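Local coordinates for beta-galactosidase (Bacillus circulans subsp. alkalophilus, PDB 3TTY), which hydrolyses terminal non-reducing galactose residues of beta-galactosides, binding galactose in a pocket and a zinc ion at a separate site, at residues A400-W405 and D442-E447; G83-W88 and R111-P116; E515-L520 and L546-H551; S647-L652 and M670-A675. All blocks are in the same frame, centred on the assembly; numbering follows the deposited sequence.

Overall arrangement
Contact 2 comes first from the N terminus, closing a short loop after strand 75-79 of the eight-stranded barrel and carrying a galactose-binding arginine and a zinc ligand. Contact 1 follows in the trimerisation domain, where residues 400-405 and 442-447 bracket a largely helical connection between parallel strands. Contact 3, in the same domain and about 25 Å from contact 1 between centres, closes a helix-free excursion that includes strands 525-530 and 540-544, at an interface with the third subunit. Contact 4 closes the 17-residue loop between residues 647-652 and 670-675 in the C-terminal domain. All four lie in series, none nesting, crossing or touching another; the nearest atoms of contacts 1 and 4 are about 14 Å apart.

Contact 1. Residues A400-W405 and D442-E447; sequences AVMYDW and DMISVE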
loop_
_atom_site.group_PDB
_atom_site.type_symbol
_atom_site.label_atom_id
_atom_site.label_comp_id
_atom_site.label_asym_id
_atom_site.label_seq_id
_atom_site.Cartn_x
_atom_site.Cartn_y
_atom_site.Cartn_z
ATOM N N ALA A 400 -29.100 7.808 -26.027
ATOM C CA ALA A 400 -27.643 7.674 -26.096
ATOM C C ALA A 400 -26.982 8.151 -24.810
ATOM O O ALA A 400 -27.471 9.076 -24.160
ATOM C CB ALA A 400 -27.090 8.436 -27.270
ATOM N N VAL A 401 -25.876 7.508 -24.448
ATOM C CA VAL A 401 -25.053 7.959 -23.335
ATOM C C VAL A 401 -23.579 8.064 -23.740
ATOM O O VAL A 401 -22.977 7.123 -24.279
ATOM C CB VAL A 401 -25.242 7.102 -22.066
ATOM C CG1 VAL A 401 -25.551 5.681 -22.434
ATOM C CG2 VAL A 401 -24.021 7.206 -21.164
ATOM N N MET A 402 -23.030 9.243 -23.481
ATOM C CA MET A 402 -21.726 9.637 -23.968
ATOM C C MET A 402 -20.646 9.232 -22.990
ATOM O O MET A 402 -20.839 9.274 -21.776
ATOM C CB MET A 402 -21.673 11.157 -24.149
ATOM C CG MET A 402 -22.415 11.684 -25.353
ATOM S SD MET A 402 -22.427 13.484 -25.369
ATOM C CE MET A 402 -23.002 13.795 -27.032
ATOM N N TYR A 403 -19.505 8.852 -23.548
ATOM C CA TYR A 403 -18.331 8.483 -22.790
ATOM C C TYR A 403 -17.150 8.987 -23.618
ATOM O O TYR A 403 -17.180 8.930 -24.845
ATOM C CB TYR A 403 -18.259 6.950 -22.617
ATOM C CG TYR A 403 -16.906 6.481 -22.142
ATOM C CD1 TYR A 403 -16.508 6.667 -20.819
ATOM C CD2 TYR A 403 -16.009 5.886 -23.017
ATOM C CE1 TYR A 403 -15.265 6.266 -20.383
ATOM C CE2 TYR A 403 -14.756 5.475 -22.585
ATOM C CZ TYR A 403 -14.393 5.672 -21.266
ATOM O OH TYR A 403 -13.156 5.276 -20.829
ATOM N N ASP A 404 -16.111 9.478 -22.963
ATOM C CA ASP A 404 -14.961 10.006 -23.689
ATOM C C ASP A 404 -13.681 9.762 -22.921
ATOM O O ASP A 404 -13.622 10.059 -21.729
ATOM C CB ASP A 404 -15.119 11.512 -23.917
ATOM C CG ASP A 404 -13.994 12.089 -24.760
ATOM O OD1 ASP A 404 -13.083 12.711 -24.193
ATOM O OD2 ASP A 404 -14.008 11.898 -25.990
ATOM N N TRP A 405 -12.646 9.268 -23.598
ATOM C CA TRP A 405 -11.396 8.927 -22.906
ATOM C C TRP A 405 -10.602 10.145 -22.440
ATOM O O TRP A 405 -9.925 10.083 -21.399
ATOM C CB TRP A 405 -10.492 8.009 -23.757
ATOM C CG TRP A 405 -10.706 6.549 -23.522
ATOM C CD1 TRP A 405 -10.034 5.750 -22.641
ATOM C CD2 TRP A 405 -11.660 5.702 -24.184
ATOM N NE1 TRP A 405 -10.508 4.453 -22.715
ATOM C CE2 TRP A 405 -11.502 4.398 -23.658
ATOM C CE3 TRP A 405 -12.618 5.916 -25.185
ATOM C CZ2 TRP A 405 -12.280 3.316 -24.086
ATOM C CZ3 TRP A 405 -13.389 4.835 -25.611
ATOM C CH2 TRP A 405 -13.218 3.555 -25.061
ATOM N N ASP A 442 -27.564 3.353 -26.715
ATOM C CA ASP A 442 -26.230 3.278 -27.305
ATOM C C ASP A 442 -25.251 4.097 -26.491
ATOM O O ASP A 442 -25.535 5.249 -26.152
ATOM C CB ASP A 442 -26.216 3.880 -28.706
ATOM C CG ASP A 442 -27.017 3.090 -29.685
ATOM O OD1 ASP A 442 -27.259 1.891 -29.422
ATOM O OD2 ASP A 442 -27.378 3.675 -30.728
ATOM N N MET A 443 -24.089 3.512 -26.211
ATOM C CA MET A 443 -22.949 4.276 -25.728
ATOM C C MET A 443 -22.332 4.957 -26.943
ATOM O O MET A 443 -22.113 4.312 -27.969
ATOM C CB MET A 443 -21.930 3.351 -25.062
ATOM C CG MET A 443 -22.446 2.656 -23.813
ATOM S SD MET A 443 -22.847 3.823 -22.508
ATOM C CE MET A 443 -21.342 4.797 -22.481
ATOM N N ILE A 444 -22.073 6.257 -26.845
ATOM C CA ILE A 444 -21.581 6.998 -28.007
ATOM C C ILE A 444 -20.433 7.937 -27.664
ATOM O O ILE A 444 -20.242 8.289 -26.506
ATOM C CB ILE A 444 -22.702 7.834 -28.668
ATOM C CG1 ILE A 444 -23.219 8.909 -27.700
ATOM C CG2 ILE A 444 -23.836 6.931 -29.153
ATOM C CD1 ILE A 444 -23.984 10.035 -28.396
ATOM N N SER A 445 -19.661 8.325 -28.676
ATOM C CA SER A 445 -18.639 9.348 -28.494
ATOM C C SER A 445 -19.294 10.736 -28.386
ATOM O O SER A 445 -20.466 10.927 -28.755
ATOM C CB SER A 445 -17.642 9.331 -29.648
ATOM O OG SER A 445 -18.091 10.147 -30.721
ATOM N N VAL A 446 -18.540 11.696 -27.867
ATOM C CA VAL A 446 -19.010 13.061 -27.813
ATOM C C VAL A 446 -19.175 13.638 -29.217
ATOM O O VAL A 446 -19.759 14.709 -29.368
ATOM C CB VAL A 446 -18.057 13.968 -26.993
ATOM C CG1 VAL A 446 -18.060 13.562 -25.541
ATOM C CG2 VAL A 446 -16.639 13.945 -27.578
ATOM N N GLU A 447 -18.667 12.928 -30.230
ATOM C CA GLU A 447 -18.689 13.392 -31.620
ATOM C C GLU A 447 -19.758 12.741 -32.490
ATOM O O GLU A 447 -19.888 13.077 -33.664
ATOM C CB GLU A 447 -17.343 13.141 -32.287
ATOM C CG GLU A 447 -16.238 13.993 -31.748
ATOM C CD GLU A 447 -14.871 13.405 -32.009
ATOM O OE1 GLU A 447 -13.999 13.511 -31.101
ATOM O OE2 GLU A 447 -14.673 12.841 -33.118
HETATM O O HOH W 1 -16.044 10.554 -26.995
#
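Bends at chi2 (-63°) and chi3 (-50°) fold the end of Met443 back over Val401 and Tyr403, while Ile444 takes chi1 63°, with CG1 between the backbone N and the carbonyl carbon, and reaches across to Ala400 and Met402. The frame is a beta-alpha-beta crossover: strands 399-402 and 441-444 run parallel, joined through helices 405-413 and 423-435. Val401 N bonds to Asp442 O (2.9 Å), Ile444 N to Val401 O, and Tyr403 N to Ile444 O (3.1 Å). On the face of Ala400 and Met402, Ile444 CD1 meets Ala400 CB at 3.7 Å and Met402 CG at 3.8 Å; an alanine here would probably open a gap between these two side chains. On the face of Val401 and Met443, Met443 CE touches Tyr403 CB (3.8 Å), with helix 423-435 packed over both. Asp404 N-caps helix 405-413 through OD1 to Asn407 N; OD2 pairs with Lys465. One water donates to Tyr403 O and Asp404 OD2 (2.6 Å) and accepts from Val446 N (2.9 Å).

Contact 2. Residues G83-W88 and R111-P116; sequences GAHPAW and RHNSCP. With ZN (zinc ion), chain G; GLA (alpha-D-galactopyranose), chain H.
His85 presents the edge of its ring to Ser114, with OG near the ring plane and ND1 to OG 2.6 Å in a nearly straight hydrogen bond. The side chains of His85 and Asn113 run at about a right angle, yet the amide and ring planes differ by 28°; Asn113 OD1 accepts from a water (2.7 Å) that accepts from His85 N, while ND2 bonds to Gly109 O. Main-chain closure is a single bond, His112 N to Gly83 O at 2.7 Å. Arg111 stretches straight from CG to NE, and His112 CE1 lies over a face of the guanidinium, offset toward its rim. The guanidinium edge meets galactose: NH2 and NH1 grip O4, at 2.7 and 2.9 Å, and NH1 reaches O3 at 3.2 Å. Cys115 SG, with Cys155, Cys157 and Cys160, holds the zinc ion. Trp187 of the second subunit packs on Ala84 and Arg111. Both segments lie in the connection between barrel strands 75-79 and 142-146; His85 rests on Trp47 of helix 47-50, and Pro116 on helix 215-243.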
loop_
_atom_site.group_PDB
_atom_site.type_symbol
_atom_site.label_atom_id
_atom_site.label_comp_id
_atom_site.label_asym_id
_atom_site.label_seq_id
_atom_site.Cartn_x
_atom_site.Cartn_y
_atom_site.Cartn_z
ATOM N N GLY A 83 2.793 -9.179 -30.353
ATOM C CA GLY A 83 2.438 -8.795 -28.993
ATOM C C GLY A 83 3.492 -9.132 -27.941
ATOM O O GLY A 83 3.398 -8.696 -26.804
ATOM N N ALA A 84 4.490 -9.929 -28.309
ATOM C CA ALA A 84 5.589 -10.230 -27.401
ATOM C C ALA A 84 6.838 -10.482 -28.226
ATOM O O ALA A 84 6.856 -11.398 -29.052
ATOM C CB ALA A 84 5.272 -11.450 -26.534
ATOM N N HIS A 85 7.869 -9.661 -28.012
ATOM C CA HIS A 85 9.092 -9.756 -28.792
ATOM C C HIS A 85 9.985 -10.891 -28.286
ATOM O O HIS A 85 9.777 -11.393 -27.199
ATOM C CB HIS A 85 9.828 -8.404 -28.808
ATOM C CG HIS A 85 10.179 -7.875 -27.451
ATOM N ND1 HIS A 85 9.629 -6.723 -26.935
ATOM C CD2 HIS A 85 11.037 -8.337 -26.506
ATOM C CE1 HIS A 85 10.125 -6.499 -25.731
ATOM N NE2 HIS A 85 10.982 -7.465 -25.447
ATOM N N PRO A 86 10.955 -11.325 -29.100
ATOM C CA PRO A 86 11.870 -12.407 -28.705
ATOM C C PRO A 86 12.913 -11.995 -27.665
ATOM O O PRO A 86 13.371 -10.854 -27.648
ATOM C CB PRO A 86 12.564 -12.778 -30.018
ATOM C CG PRO A 86 11.611 -12.356 -31.087
ATOM C CD PRO A 86 11.000 -11.071 -30.551
ATOM N N ALA A 87 13.301 -12.934 -26.811
ATOM C CA ALA A 87 14.335 -12.675 -25.814
ATOM C C ALA A 87 15.632 -12.171 -26.453
ATOM O O ALA A 87 16.312 -11.321 -25.875
ATOM C CB ALA A 87 14.595 -13.920 -24.970
ATOM N N TRP A 88 15.981 -12.683 -27.636
ATOM C CA TRP A 88 17.211 -12.236 -28.311
ATOM C C TRP A 88 17.099 -10.789 -28.771
ATOM O O TRP A 88 18.095 -10.071 -28.863
ATOM C CB TRP A 88 17.589 -13.137 -29.496
ATOM C CG TRP A 88 16.633 -13.091 -30.670
ATOM C CD1 TRP A 88 15.681 -14.021 -30.982
ATOM C CD2 TRP A 88 16.557 -12.084 -31.697
ATOM N NE1 TRP A 88 15.008 -13.647 -32.123
ATOM C CE2 TRP A 88 15.530 -12.467 -32.583
ATOM C CE3 TRP A 88 17.259 -10.902 -31.953
ATOM C CZ2 TRP A 88 15.189 -11.709 -33.707
ATOM C CZ3 TRP A 88 16.910 -10.143 -33.068
ATOM C CH2 TRP A 88 15.887 -10.551 -33.927
ATOM N N ARG A 111 4.949 -9.460 -21.610
ATOM C CA ARG A 111 4.469 -9.296 -22.976
ATOM C C ARG A 111 3.839 -7.906 -23.114
ATOM O O ARG A 111 3.782 -7.157 -22.133
ATOM C CB ARG A 111 3.425 -10.370 -23.271
ATOM C CG ARG A 111 2.263 -10.336 -22.293
ATOM C CD ARG A 111 1.058 -11.110 -22.809
ATOM N NE ARG A 111 -0.091 -10.962 -21.916
ATOM C CZ ARG A 111 -1.240 -11.619 -22.053
ATOM N NH1 ARG A 111 -1.410 -12.472 -23.057
ATOM N NH2 ARG A 111 -2.227 -11.407 -21.192
ATOM N N HIS A 112 3.358 -7.572 -24.316
ATOM C CA HIS A 112 2.616 -6.321 -24.565
ATOM C C HIS A 112 3.380 -5.074 -24.134
ATOM O O HIS A 112 2.768 -4.064 -23.799
ATOM C CB HIS A 112 1.284 -6.297 -23.802
ATOM C CG HIS A 112 0.391 -7.462 -24.088
ATOM N ND1 HIS A 112 -0.664 -7.796 -23.269
ATOM C CD2 HIS A 112 0.401 -8.379 -25.083
ATOM C CE1 HIS A 112 -1.276 -8.860 -23.755
ATOM N NE2 HIS A 112 -0.646 -9.240 -24.853
ATOM N N ASN A 113 4.704 -5.144 -24.138
ATOM C CA ASN A 113 5.498 -4.102 -23.514
ATOM C C ASN A 113 6.689 -3.645 -24.380
ATOM O O ASN A 113 7.730 -3.257 -23.851
ATOM C CB ASN A 113 5.968 -4.571 -22.121
ATOM C CG ASN A 113 6.717 -5.908 -22.177
ATOM O OD1 ASN A 113 7.068 -6.385 -23.266
ATOM N ND2 ASN A 113 6.976 -6.508 -21.007
ATOM N N SER A 114 6.546 -3.692 -25.705
ATOM C CA SER A 114 7.579 -3.133 -26.576
ATOM C C SER A 114 7.445 -1.609 -26.648
ATOM O O SER A 114 6.342 -1.080 -26.695
ATOM C CB SER A 114 7.508 -3.732 -27.984
ATOM O OG SER A 114 7.807 -5.124 -27.973
ATOM N N CYS A 115 8.559 -0.888 -26.635
ATOM C CA CYS A 115 8.454 0.562 -26.741
ATOM C C CYS A 115 7.860 0.900 -28.104
ATOM O O CYS A 115 8.401 0.499 -29.133
ATOM C CB CYS A 115 9.812 1.245 -26.556
ATOM S SG CYS A 115 9.832 2.935 -27.196
ATOM N N PRO A 116 6.738 1.633 -28.115
ATOM C CA PRO A 116 6.030 1.923 -29.366
ATOM C C PRO A 116 6.800 2.931 -30.217
ATOM O O PRO A 116 6.474 3.135 -31.376
ATOM C CB PRO A 116 4.712 2.528 -28.886
ATOM C CG PRO A 116 5.065 3.176 -27.601
ATOM C CD PRO A 116 6.114 2.305 -26.962
HETATM ZN ZN ZN G . 9.509 4.360 -25.235
HETATM C C1 GLA H . -6.186 -11.303 -22.531
HETATM C C2 GLA H . -5.133 -11.771 -23.566
HETATM C C3 GLA H . -5.102 -13.300 -23.741
HETATM C C4 GLA H . -5.054 -13.924 -22.355
HETATM C C5 GLA H . -6.219 -13.392 -21.515
HETATM C C6 GLA H . -6.195 -14.094 -20.152
HETATM O O1 GLA H . -7.559 -11.430 -22.941
HETATM O O2 GLA H . -5.378 -11.168 -24.826
HETATM O O3 GLA H . -3.943 -13.732 -24.477
HETATM O O4 GLA H . -3.824 -13.515 -21.772
HETATM O O5 GLA H . -6.038 -11.989 -21.296
HETATM O O6 GLA H . -7.456 -13.930 -19.490
HETATM O O HOH W 2 5.430 -6.251 -27.524
HETATM O O HOH W 3 7.228 -8.203 -25.247
#

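Contact 3. Residues E515-L520 and L546-H551; sequences EEIDAL and LCDVIH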
loop_
_atom_site.group_PDB
_atom_site.type_symbol
_atom_site.label_atom_id
_atom_site.label_comp_id
_atom_site.label_asym_id
_atom_site.label_seq_id
_atom_site.Cartn_x
_atom_site.Cartn_y
_atom_site.Cartn_z
ATOM N N GLU A 515 -22.418 28.080 -9.256
ATOM C CA GLU A 515 -21.511 28.963 -8.520
ATOM C C GLU A 515 -20.303 28.263 -7.899
ATOM O O GLU A 515 -19.165 28.690 -8.101
ATOM C CB GLU A 515 -22.268 29.716 -7.432
ATOM C CG GLU A 515 -21.383 30.510 -6.502
ATOM C CD GLU A 515 -22.186 31.297 -5.481
ATOM O OE1 GLU A 515 -23.356 31.610 -5.769
ATOM O OE2 GLU A 515 -21.658 31.591 -4.388
ATOM N N GLU A 516 -20.548 27.210 -7.123
ATOM C CA GLU A 516 -19.463 26.480 -6.460
ATOM C C GLU A 516 -19.857 25.024 -6.260
ATOM O O GLU A 516 -21.036 24.679 -6.321
ATOM C CB GLU A 516 -19.088 27.120 -5.114
ATOM C CG GLU A 516 -20.218 27.140 -4.083
ATOM C CD GLU A 516 -19.818 27.849 -2.811
ATOM O OE1 GLU A 516 -20.614 27.849 -1.853
ATOM O OE2 GLU A 516 -18.705 28.420 -2.769
ATOM N N ILE A 517 -18.873 24.168 -6.023
ATOM C CA ILE A 517 -19.170 22.758 -5.853
ATOM C C ILE A 517 -18.659 22.249 -4.501
ATOM O O ILE A 517 -17.549 22.584 -4.074
ATOM C CB ILE A 517 -18.628 21.910 -7.036
ATOM C CG1 ILE A 517 -19.370 20.568 -7.117
ATOM C CG2 ILE A 517 -17.106 21.738 -6.935
ATOM C CD1 ILE A 517 -19.058 19.756 -8.374
ATOM N N ASP A 518 -19.488 21.455 -3.830
ATOM C CA ASP A 518 -19.174 20.936 -2.506
ATOM C C ASP A 518 -18.894 19.423 -2.510
ATOM O O ASP A 518 -19.722 18.628 -2.954
ATOM C CB ASP A 518 -20.323 21.244 -1.556
ATOM C CG ASP A 518 -20.017 20.845 -0.132
ATOM O OD1 ASP A 518 -18.849 21.011 0.283
ATOM O OD2 ASP A 518 -20.938 20.356 0.556
ATOM N N ALA A 519 -17.722 19.035 -2.016
ATOM C CA ALA A 519 -17.369 17.623 -1.896
ATOM C C ALA A 519 -17.819 17.057 -0.543
ATOM O O ALA A 519 -17.451 17.576 0.509
ATOM C CB ALA A 519 -15.872 17.434 -2.079
ATOM N N LEU A 520 -18.625 16.000 -0.571
ATOM C CA LEU A 520 -19.060 15.361 0.671
ATOM C C LEU A 520 -18.017 14.370 1.193
ATOM O O LEU A 520 -17.444 13.586 0.425
ATOM C CB LEU A 520 -20.409 14.653 0.477
ATOM C CG LEU A 520 -21.548 15.553 -0.024
ATOM C CD1 LEU A 520 -22.876 14.817 0.037
ATOM C CD2 LEU A 520 -21.606 16.868 0.758
ATOM N N LEU A 546 -20.763 14.629 -4.767
ATOM C CA LEU A 546 -20.584 16.065 -4.981
ATOM C C LEU A 546 -21.918 16.783 -5.085
ATOM O O LEU A 546 -22.875 16.245 -5.618
ATOM C CB LEU A 546 -19.737 16.337 -6.233
ATOM C CG LEU A 546 -18.235 16.047 -6.126
ATOM C CD1 LEU A 546 -17.666 15.539 -7.451
ATOM C CD2 LEU A 546 -17.465 17.262 -5.634
ATOM N N CYS A 547 -21.973 18.008 -4.583
ATOM C CA CYS A 547 -23.175 18.824 -4.687
ATOM C C CYS A 547 -22.837 20.149 -5.343
ATOM O O CYS A 547 -22.106 20.961 -4.776
ATOM C CB CYS A 547 -23.794 19.073 -3.309
ATOM S SG CYS A 547 -24.492 17.601 -2.492
ATOM N N ASP A 548 -23.360 20.361 -6.546
ATOM C CA ASP A 548 -23.232 21.654 -7.208
ATOM C C ASP A 548 -24.209 22.651 -6.594
ATOM O O ASP A 548 -25.387 22.343 -6.437
ATOM C CB ASP A 548 -23.533 21.505 -8.699
ATOM C CG ASP A 548 -22.376 21.941 -9.571
ATOM O OD1 ASP A 548 -21.423 22.547 -9.024
ATOM O OD2 ASP A 548 -22.428 21.690 -10.797
ATOM N N VAL A 549 -23.738 23.845 -6.247
ATOM C CA VAL A 549 -24.645 24.897 -5.764
ATOM C C VAL A 549 -24.942 25.807 -6.939
ATOM O O VAL A 549 -24.049 26.513 -7.401
ATOM C CB VAL A 549 -24.014 25.706 -4.622
ATOM C CG1 VAL A 549 -24.950 26.825 -4.158
ATOM C CG2 VAL A 549 -23.666 24.786 -3.471
ATOM N N ILE A 550 -26.170 25.777 -7.454
ATOM C CA ILE A 550 -26.443 26.437 -8.741
ATOM C C ILE A 550 -27.545 27.493 -8.694
ATOM O O ILE A 550 -28.284 27.580 -7.716
ATOM C CB ILE A 550 -26.806 25.407 -9.817
ATOM C CG1 ILE A 550 -28.203 24.837 -9.562
ATOM C CG2 ILE A 550 -25.785 24.279 -9.831
ATOM C CD1 ILE A 550 -28.637 23.849 -10.615
ATOM N N HIS A 551 -27.645 28.299 -9.750
ATOM C CA HIS A 551 -28.723 29.280 -9.852
ATOM C C HIS A 551 -29.530 29.108 -11.125
ATOM O O HIS A 551 -28.975 29.086 -12.226
ATOM C CB HIS A 551 -28.175 30.706 -9.805
ATOM C CG HIS A 551 -27.318 30.988 -8.615
ATOM N ND1 HIS A 551 -27.815 31.538 -7.453
ATOM C CD2 HIS A 551 -25.994 30.785 -8.403
ATOM C CE1 HIS A 551 -26.830 31.674 -6.580
ATOM N NE2 HIS A 551 -25.717 31.224 -7.132
#
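Glu515 runs extended toward His551, with CG anti to the backbone N (chi1 172°). Its CB lies at the edge of the imidazole, in the ring plane and 3.8 Å from NE2, and 3.7 Å from Val549 O. CD comes within 3.9 Å of His551 NE2, and OE1 accepts from that nitrogen at 2.8 Å; carboxylate and ring are nearly coplanar, 9° apart. OE2 takes the backbone N of Arg371 of the third subunit. Glu516 CG lies beside Val549, while Asp518 and Cys547 exchange two backbone bonds of 2.8 Å each. On the opposite sheet face Leu546 CD2 packs against Ile517 CD1 (4.0 Å) and Ala519 CB. Asp548 OD2 turns to Tyr584. Two further acids bind the third subunit, Glu516 through its Arg371 and Asp518 through OD1 to its Arg323, with OD2 held by Tyr566 of the same chain. With Glu515 N bonded to Val549 O, and Val549 N to Glu516 O, both glutamates face one residue: a classic beta bulge in an antiparallel strand pair at the subunit interface.

Contact 4. Residues S647-L652 and M670-A675; sequences SRQRDL and MILERA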
loop_
_atom_site.group_PDB
_atom_site.type_symbol
_atom_site.label_atom_id
_atom_site.label_comp_id
_atom_site.label_asym_id
_atom_site.label_seq_id
_atom_site.Cartn_x
_atom_site.Cartn_y
_atom_site.Cartn_z
ATOM N N SER A 647 -47.655 -10.249 -29.745
ATOM C CA SER A 647 -47.249 -10.380 -31.151
ATOM C C SER A 647 -47.009 -11.815 -31.614
ATOM O O SER A 647 -46.831 -12.730 -30.806
ATOM C CB SER A 647 -45.989 -9.548 -31.444
ATOM O OG SER A 647 -46.289 -8.168 -31.545
ATOM N N ARG A 648 -47.007 -11.993 -32.935
ATOM C CA ARG A 648 -46.549 -13.231 -33.552
ATOM C C ARG A 648 -45.031 -13.250 -33.492
ATOM O O ARG A 648 -44.366 -12.461 -34.170
ATOM C CB ARG A 648 -46.996 -13.309 -35.011
ATOM C CG ARG A 648 -48.423 -13.779 -35.210
ATOM C CD ARG A 648 -48.725 -13.957 -36.691
ATOM N NE ARG A 648 -47.665 -14.698 -37.372
ATOM C CZ ARG A 648 -47.768 -15.198 -38.600
ATOM N NH1 ARG A 648 -48.892 -15.041 -39.289
ATOM N NH2 ARG A 648 -46.750 -15.858 -39.137
ATOM N N GLN A 649 -44.481 -14.140 -32.674
ATOM C CA GLN A 649 -43.038 -14.201 -32.508
ATOM C C GLN A 649 -42.575 -15.584 -32.072
ATOM O O GLN A 649 -43.257 -16.271 -31.311
ATOM C CB GLN A 649 -42.571 -13.129 -31.514
ATOM C CG GLN A 649 -43.294 -13.156 -30.180
ATOM C CD GLN A 649 -43.006 -11.935 -29.314
ATOM O OE1 GLN A 649 -42.019 -11.226 -29.519
ATOM N NE2 GLN A 649 -43.878 -11.682 -28.344
ATOM N N ARG A 650 -41.413 -15.992 -32.562
ATOM C CA ARG A 650 -40.829 -17.247 -32.120
ATOM C C ARG A 650 -39.488 -17.051 -31.422
ATOM O O ARG A 650 -38.742 -16.111 -31.703
ATOM C CB ARG A 650 -40.686 -18.240 -33.280
ATOM C CG ARG A 650 -39.805 -17.763 -34.404
ATOM C CD ARG A 650 -39.613 -18.838 -35.458
ATOM N NE ARG A 650 -39.050 -18.271 -36.679
ATOM C CZ ARG A 650 -37.901 -18.649 -37.231
ATOM N NH1 ARG A 650 -37.183 -19.625 -36.681
ATOM N NH2 ARG A 650 -37.479 -18.059 -38.342
ATOM N N ASP A 651 -39.202 -17.951 -30.496
ATOM C CA ASP A 651 -37.911 -18.014 -29.861
ATOM C C ASP A 651 -36.960 -18.706 -30.827
ATOM O O ASP A 651 -37.146 -19.872 -31.154
ATOM C CB ASP A 651 -38.020 -18.803 -28.566
ATOM C CG ASP A 651 -36.740 -18.786 -27.779
ATOM O OD1 ASP A 651 -35.693 -18.449 -28.383
ATOM O OD2 ASP A 651 -36.780 -19.109 -26.570
ATOM N N LEU A 652 -35.953 -17.985 -31.303
ATOM C CA LEU A 652 -35.048 -18.539 -32.297
ATOM C C LEU A 652 -34.380 -19.814 -31.792
ATOM O O LEU A 652 -34.080 -20.712 -32.576
ATOM C CB LEU A 652 -33.985 -17.508 -32.678
ATOM C CG LEU A 652 -33.988 -17.006 -34.125
ATOM C CD1 LEU A 652 -35.386 -17.056 -34.747
ATOM C CD2 LEU A 652 -33.398 -15.606 -34.214
ATOM N N MET A 670 -33.592 -16.248 -24.458
ATOM C CA MET A 670 -34.526 -16.372 -25.562
ATOM C C MET A 670 -34.194 -15.264 -26.544
ATOM O O MET A 670 -33.745 -14.188 -26.155
ATOM C CB MET A 670 -35.970 -16.219 -25.075
ATOM C CG MET A 670 -36.323 -17.081 -23.855
ATOM S SD MET A 670 -37.957 -16.739 -23.160
ATOM C CE MET A 670 -38.984 -17.085 -24.584
ATOM N N ILE A 671 -34.400 -15.539 -27.822
ATOM C CA ILE A 671 -34.241 -14.531 -28.847
ATOM C C ILE A 671 -35.545 -14.467 -29.629
ATOM O O ILE A 671 -35.773 -15.252 -30.554
ATOM C CB ILE A 671 -33.068 -14.859 -29.786
ATOM C CG1 ILE A 671 -31.790 -15.109 -28.977
ATOM C CG2 ILE A 671 -32.861 -13.749 -30.786
ATOM C CD1 ILE A 671 -30.634 -15.579 -29.820
ATOM N N LEU A 672 -36.404 -13.535 -29.234
ATOM C CA LEU A 672 -37.717 -13.390 -29.839
ATOM C C LEU A 672 -37.615 -12.701 -31.178
ATOM O O LEU A 672 -37.117 -11.586 -31.261
ATOM C CB LEU A 672 -38.623 -12.588 -28.915
ATOM C CG LEU A 672 -39.391 -13.374 -27.850
ATOM C CD1 LEU A 672 -38.874 -14.814 -27.695
ATOM C CD2 LEU A 672 -39.396 -12.626 -26.525
ATOM N N GLU A 673 -38.087 -13.369 -32.224
ATOM C CA GLU A 673 -38.120 -12.806 -33.569
ATOM C C GLU A 673 -39.487 -12.185 -33.850
ATOM O O GLU A 673 -40.500 -12.884 -33.851
ATOM C CB GLU A 673 -37.819 -13.895 -34.605
ATOM C CG GLU A 673 -37.807 -13.427 -36.049
ATOM C CD GLU A 673 -37.477 -14.551 -37.018
ATOM O OE1 GLU A 673 -38.164 -15.591 -36.965
ATOM O OE2 GLU A 673 -36.529 -14.401 -37.825
ATOM N N ARG A 674 -39.509 -10.875 -34.084
ATOM C CA ARG A 674 -40.754 -10.158 -34.358
ATOM C C ARG A 674 -40.559 -9.080 -35.428
ATOM O O ARG A 674 -39.508 -9.005 -36.061
ATOM C CB ARG A 674 -41.307 -9.547 -33.071
ATOM C CG ARG A 674 -40.301 -8.703 -32.315
ATOM C CD ARG A 674 -40.939 -7.995 -31.125
ATOM N NE ARG A 674 -40.092 -6.923 -30.596
ATOM C CZ ARG A 674 -40.137 -5.652 -31.001
ATOM N NH1 ARG A 674 -40.993 -5.273 -31.949
ATOM N NH2 ARG A 674 -39.329 -4.746 -30.455
ATOM N N ALA A 675 -41.573 -8.248 -35.636
ATOM C CA ALA A 675 -41.480 -7.183 -36.635
ATOM C C ALA A 675 -41.357 -5.803 -35.983
ATOM O O ALA A 675 -40.480 -5.009 -36.341
ATOM C CB ALA A 675 -42.676 -7.232 -37.595
#
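In the antiparallel sheet of the C-terminal domain, strand 669-674 lies between strand 627-634 and the short, weakly bonded strand 649-651. Here Glu673 N bonds to Arg650 O (2.9 Å) and Leu652 N to Ile671 O (2.8 Å). Arg650 and Glu673 lie side by side, pointing the same way: OE1 sits over a face of the guanidinium, 2.8 Å from NE in a salt bridge, and the two planes are 65° apart. Leu652 CD1 is also over a guanidinium face, its CD2 meeting Ile671 CG2 at 3.9 Å. Asp651, its CG opposite the backbone N (chi1 -174°), swings OD1 across to Ile671 N (3.2 Å), which comes from above the carboxylate plane; OD1 also takes Leu653 N, while OD2 rests against Met670 CB at 3.4 Å. Without this carboxylate, as with an alanine here, the N-H groups of Ile671 and Leu653 would probably lose their shared acceptor. Thus a carboxylate, not a main-chain carbonyl, takes a strand N-H in the antiparallel sheet of the C-terminal domain.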